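Xyloglucan-specific endo-beta-1,4-glucanase BoGH9A (Bacteroides ovatus, PDB 6DHT) cleaves the beta-1,4-glucan backbone of xyloglucan internally, releasing xyloglucan oligosaccharides. Local coordinates at residues Arg469-Asp472 with Tyr473-Arg477; Ile18-Gln22 with Leu23-Pro27. All blocks are in the same frame, centred on the assembly; numbering follows the deposited sequence.

How the contacts relate
The two contacts meet where the N-terminal Ig-like domain sits against the family 9 catalytic domain, their centres about 8 Å apart. Contact 1 is the C-terminal end of helix 461-474 in the catalytic domain; contact 2 is the turn that follows strand 18-19 of the Ig-like domain. Two polar links probably join them: N21 ND2 to D472 OD1 at 2.8 Å and Q22 N to L475 O at 2.9 Å, while R477 CG packs 3.6 Å from R19 O. Contact 1 lies away from the catalytic and metal sites. Contact 2 comes closer, the Q22 side chain being about 11 Å from that of D539, a predicted active-site residue.

Contact 1: Arg469-Asp472 with Tyr473-Arg477; sequences RNMD and YILGR
D472 and R477 meet across the C-terminal end of helix 461-474, which finishes in a Schellman motif. The signature bond runs from R477 N back to D472 O at 3.0 Å, nearly straight, with an N-H...O angle of 164°, alongside a weak inner bond from G476 N to Y473 O. G476 makes the reversal with a positive phi of 140°, a backbone shape in which a CB would run into the preceding carbonyl oxygen.

The same two residues pair through their side chains. The R477 chain leaves with CG anti to the backbone N and bends at chi3 (74°), which folds the guanidinium back over D472. One face of that group receives D472 CB, 3.6 Å from R477 CZ and offset toward the rim. Carboxylate and guanidinium planes stand steeply to each other, and the salt bridge uses one oxygen, OD2. R477 NH1 also reaches I32 O and NE reaches F424 O, so partners from both domains help fix the rotation of the group. At its edge, in plane, lies R469 CB, 3.8 Å from R477 NH2; the R469 chain then extends away to E30 and E420.

On another side of the helix M471, I474 and L475 make apolar contacts. M471, bent at chi2 and chi3, lays SD 3.8 Å from I474 CD1, and helices 439-458 and 551-567 enclose this pair. M471 CG touches L475 CD1 at 3.6 Å. The ion pair closes with D472 OD2 2.8 Å from R477 NH1.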
loop_
_atom_site.group_PDB
_atom_site.type_symbol
_atom_site.label_atom_id
_atom_site.label_comp_id
_atom_site.label_asym_id
_atom_site.label_seq_id
_atom_site.Cartn_x
_atom_site.Cartn_y
_atom_site.Cartn_z
ATOM N N ARG A 469 6.232 -15.751 -1.225
ATOM C CA ARG A 469 5.666 -16.286 -2.473
ATOM C C ARG A 469 4.777 -15.256 -3.165
ATOM O O ARG A 469 4.814 -15.099 -4.391
ATOM C CB ARG A 469 4.881 -17.575 -2.229
ATOM C CG ARG A 469 5.742 -18.747 -1.825
ATOM C CD ARG A 469 4.921 -19.968 -1.419
ATOM N NE ARG A 469 5.765 -21.092 -1.031
ATOM C CZ ARG A 469 5.336 -22.139 -0.328
ATOM N NH1 ARG A 469 4.071 -22.218 0.068
ATOM N NH2 ARG A 469 6.165 -23.114 -0.024
ATOM N N ASN A 470 3.954 -14.550 -2.395
ATOM C CA ASN A 470 3.086 -13.534 -2.966
ATOM C C ASN A 470 3.891 -12.363 -3.513
ATOM O O ASN A 470 3.523 -11.782 -4.543
ATOM C CB ASN A 470 2.063 -13.018 -1.937
ATOM C CG ASN A 470 0.818 -13.862 -1.878
ATOM O OD1 ASN A 470 0.780 -14.961 -2.409
ATOM N ND2 ASN A 470 -0.203 -13.371 -1.182
ATOM N N MET A 471 4.977 -12.003 -2.832
ATOM C CA MET A 471 5.881 -11.001 -3.395
ATOM C C MET A 471 6.499 -11.464 -4.735
ATOM O O MET A 471 6.570 -10.677 -5.684
ATOM C CB MET A 471 6.964 -10.565 -2.383
ATOM C CG MET A 471 7.883 -9.486 -2.920
ATOM S SD MET A 471 7.004 -7.939 -3.379
ATOM C CE MET A 471 6.864 -7.302 -1.750
ATOM N N ASP A 472 6.935 -12.716 -4.811
ATOM C CA ASP A 472 7.477 -13.239 -6.057
ATOM C C ASP A 472 6.458 -13.079 -7.186
ATOM O O ASP A 472 6.834 -12.795 -8.337
ATOM C CB ASP A 472 7.806 -14.715 -5.905
ATOM C CG ASP A 472 9.137 -14.977 -5.207
ATOM O OD1 ASP A 472 9.773 -14.083 -4.614
ATOM O OD2 ASP A 472 9.587 -16.144 -5.258
ATOM N N TYR A 473 5.185 -13.304 -6.880
ATOM C CA TYR A 473 4.125 -13.177 -7.876
ATOM C C TYR A 473 4.112 -11.779 -8.483
ATOM O O TYR A 473 4.103 -11.632 -9.718
ATOM C CB TYR A 473 2.729 -13.518 -7.299
ATOM C CG TYR A 473 1.640 -13.557 -8.341
ATOM C CD1 TYR A 473 1.061 -12.397 -8.808
ATOM C CD2 TYR A 473 1.223 -14.757 -8.879
ATOM C CE1 TYR A 473 0.088 -12.410 -9.786
ATOM C CE2 TYR A 473 0.244 -14.781 -9.847
ATOM C CZ TYR A 473 -0.323 -13.613 -10.285
ATOM O OH TYR A 473 -1.289 -13.642 -11.284
ATOM N N ILE A 474 4.071 -10.719 -7.687
ATOM C CA ILE A 474 4.008 -9.413 -8.316
ATOM C C ILE A 474 5.300 -9.008 -8.991
ATOM O O ILE A 474 5.257 -8.114 -9.847
ATOM C CB ILE A 474 3.548 -8.281 -7.401
ATOM C CG1 ILE A 474 4.614 -7.985 -6.384
ATOM C CG2 ILE A 474 2.144 -8.566 -6.764
ATOM C CD1 ILE A 474 4.498 -6.588 -5.867
ATOM N N LEU A 475 6.424 -9.623 -8.622
ATOM C CA LEU A 475 7.715 -9.284 -9.204
ATOM C C LEU A 475 8.071 -10.096 -10.462
ATOM O O LEU A 475 9.186 -9.988 -10.967
ATOM C CB LEU A 475 8.816 -9.347 -8.138
ATOM C CG LEU A 475 8.618 -8.385 -6.967
ATOM C CD1 LEU A 475 9.703 -8.663 -5.953
ATOM C CD2 LEU A 475 8.623 -6.940 -7.424
ATOM N N GLY A 476 7.125 -10.891 -10.941
ATOM C CA GLY A 476 7.280 -11.526 -12.248
ATOM C C GLY A 476 6.807 -12.959 -12.349
ATOM O O GLY A 476 6.671 -13.491 -13.474
ATOM N N ARG A 477 6.614 -13.640 -11.236
ATOM C CA ARG A 477 6.240 -15.046 -11.290
ATOM C C ARG A 477 4.734 -15.174 -11.438
ATOM O O ARG A 477 4.033 -15.519 -10.481
ATOM C CB ARG A 477 6.763 -15.823 -10.083
ATOM C CG ARG A 477 6.619 -17.312 -10.306
ATOM C CD ARG A 477 7.301 -18.094 -9.250
ATOM N NE ARG A 477 6.537 -18.051 -8.012
ATOM C CZ ARG A 477 7.064 -18.157 -6.804
ATOM N NH1 ARG A 477 8.371 -18.252 -6.674
ATOM N NH2 ARG A 477 6.289 -18.104 -5.727
#

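Contact 2: Ile18-Gln22 with Leu23-Pro27; sequences IRLNQ and LGYYP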
loop_
_atom_site.group_PDB
_atom_site.type_symbol
_atom_site.label_atom_id
_atom_site.label_comp_id
_atom_site.label_asym_id
_atom_site.label_seq_id
_atom_site.Cartn_x
_atom_site.Cartn_y
_atom_site.Cartn_z
ATOM N N ILE A 18 9.844 -18.175 -18.943
ATOM C CA ILE A 18 10.387 -18.439 -17.606
ATOM C C ILE A 18 9.948 -17.313 -16.647
ATOM O O ILE A 18 10.409 -16.188 -16.757
ATOM C CB ILE A 18 11.925 -18.581 -17.596
ATOM C CG1 ILE A 18 12.351 -19.630 -18.645
ATOM C CG2 ILE A 18 12.422 -18.957 -16.188
ATOM C CD1 ILE A 18 13.817 -19.650 -18.916
ATOM N N ARG A 19 9.051 -17.643 -15.732
ATOM C CA ARG A 19 8.434 -16.641 -14.852
ATOM C C ARG A 19 9.103 -16.724 -13.486
ATOM O O ARG A 19 9.162 -17.776 -12.851
ATOM C CB ARG A 19 6.927 -16.891 -14.779
ATOM C CG ARG A 19 6.231 -16.922 -16.143
ATOM C CD ARG A 19 6.238 -15.544 -16.815
ATOM N NE ARG A 19 6.006 -15.639 -18.256
ATOM C CZ ARG A 19 4.812 -15.675 -18.818
ATOM N NH1 ARG A 19 3.706 -15.654 -18.102
ATOM N NH2 ARG A 19 4.729 -15.771 -20.140
ATOM N N LEU A 20 9.676 -15.608 -13.053
ATOM C CA LEU A 20 10.392 -15.613 -11.785
ATOM C C LEU A 20 10.352 -14.231 -11.141
ATOM O O LEU A 20 9.949 -13.262 -11.746
ATOM C CB LEU A 20 11.840 -16.073 -11.982
ATOM C CG LEU A 20 12.855 -15.071 -12.543
ATOM C CD1 LEU A 20 14.221 -15.683 -12.587
ATOM C CD2 LEU A 20 12.480 -14.583 -13.959
ATOM N N ASN A 21 10.819 -14.161 -9.904
ATOM C CA ASN A 21 11.053 -12.890 -9.245
ATOM C C ASN A 21 12.205 -12.188 -9.956
ATOM O O ASN A 21 13.354 -12.616 -9.899
ATOM C CB ASN A 21 11.390 -13.165 -7.789
ATOM C CG ASN A 21 11.621 -11.895 -6.992
ATOM O OD1 ASN A 21 12.199 -10.927 -7.491
ATOM N ND2 ASN A 21 11.209 -11.911 -5.725
ATOM N N GLN A 22 11.871 -11.100 -10.639
ATOM C CA GLN A 22 12.842 -10.414 -11.500
ATOM C C GLN A 22 13.821 -9.543 -10.741
ATOM O O GLN A 22 14.718 -8.957 -11.342
ATOM C CB GLN A 22 12.113 -9.579 -12.542
ATOM C CG GLN A 22 11.307 -10.421 -13.542
ATOM C CD GLN A 22 10.437 -9.601 -14.460
ATOM O OE1 GLN A 22 10.641 -8.396 -14.619
ATOM N NE2 GLN A 22 9.411 -10.236 -15.041
ATOM N N LEU A 23 13.657 -9.434 -9.414
ATOM C CA LEU A 23 14.650 -8.741 -8.610
ATOM C C LEU A 23 15.694 -9.740 -8.114
ATOM O O LEU A 23 16.888 -9.431 -8.076
ATOM C CB LEU A 23 13.987 -8.033 -7.440
ATOM C CG LEU A 23 12.902 -7.025 -7.785
ATOM C CD1 LEU A 23 12.679 -6.096 -6.570
ATOM C CD2 LEU A 23 13.160 -6.204 -9.034
ATOM N N GLY A 24 15.249 -10.947 -7.769
ATOM C CA GLY A 24 16.148 -12.002 -7.330
ATOM C C GLY A 24 15.702 -12.602 -6.009
ATOM O O GLY A 24 14.540 -12.463 -5.612
ATOM N N TYR A 25 16.633 -13.266 -5.333
ATOM C CA TYR A 25 16.325 -14.075 -4.160
ATOM C C TYR A 25 17.295 -13.859 -3.032
ATOM O O TYR A 25 18.486 -13.656 -3.255
ATOM C CB TYR A 25 16.378 -15.563 -4.510
ATOM C CG TYR A 25 15.501 -15.919 -5.655
ATOM C CD1 TYR A 25 14.144 -16.201 -5.482
ATOM C CD2 TYR A 25 16.023 -15.996 -6.936
ATOM C CE1 TYR A 25 13.329 -16.505 -6.551
ATOM C CE2 TYR A 25 15.223 -16.312 -8.005
ATOM C CZ TYR A 25 13.879 -16.571 -7.807
ATOM O OH TYR A 25 13.063 -16.883 -8.868
ATOM N N TYR A 26 16.789 -13.893 -1.801
ATOM C CA TYR A 26 17.684 -13.897 -0.646
ATOM C C TYR A 26 18.396 -15.249 -0.561
ATOM O O TYR A 26 17.824 -16.264 -0.981
ATOM C CB TYR A 26 16.928 -13.644 0.671
ATOM C CG TYR A 26 16.344 -12.242 0.775
ATOM C CD1 TYR A 26 17.094 -11.186 1.260
ATOM C CD2 TYR A 26 15.063 -11.985 0.317
ATOM C CE1 TYR A 26 16.564 -9.893 1.324
ATOM C CE2 TYR A 26 14.523 -10.702 0.377
ATOM C CZ TYR A 26 15.284 -9.672 0.852
ATOM O OH TYR A 26 14.729 -8.420 0.869
ATOM N N PRO A 27 19.611 -15.272 0.023
ATOM C CA PRO A 27 20.355 -16.543 0.053
ATOM C C PRO A 27 19.599 -17.718 0.676
ATOM O O PRO A 27 19.735 -18.843 0.183
ATOM C CB PRO A 27 21.587 -16.195 0.881
ATOM C CG PRO A 27 21.834 -14.765 0.585
ATOM C CD PRO A 27 20.431 -14.161 0.533
#
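N21 and G24 bring their CA atoms to 5.5 Å where the chain, having left strand 18-19, makes a beta-turn. The two residues between them, Q22 and L23, both have helical backbone angles, close to a type I turn. G24 follows with a positive phi of 128°, a conformation in which a CB would be pressed against the carbonyl oxygen of L23, and from there the backbone runs extended through Y25. The backbone of Y25 is hydrogen-bonded to the backbones of L98 and K100.

The N21 side chain bridges the turn. With CG anti to its own nitrogen, the amide swings forward over the bend and its OD1 accepts two backbone N-H groups. L23 N lies 2.8 Å from N21 OD1, in the carbonyl plane and nearly head-on, the C=O...N angle being 158°. G24 N, 3.1 Å from N21 OD1, comes instead from well above that plane. The two donors therefore reach the same oxygen from distinct directions, which pins the rotation of the amide, and ND2 is hydrogen-bonded to D472 OD1 of the catalytic domain. L23 CB lies 3.4 Å from N21 OD1.

Behind the turn the Y25 ring reaches back along the chain. Y25 OH touches L20 CB at 3.4 Å, the two side chains crossing at about a right angle, and Y25 CE1 lies 4.1 Å from N21 CB. L20 continues onto V95 and F97 of strand 93-99. Q22 turns the other way and extends to the catalytic domain, where OE1 accepts from T490 N and K491 N and NE2 hydrogen-bonds to G481 O.

An asparagine oxygen bonded to the N-H two residues ahead defines an Asx turn, here superimposed on a beta-turn at the border between the Ig-like and catalytic domains.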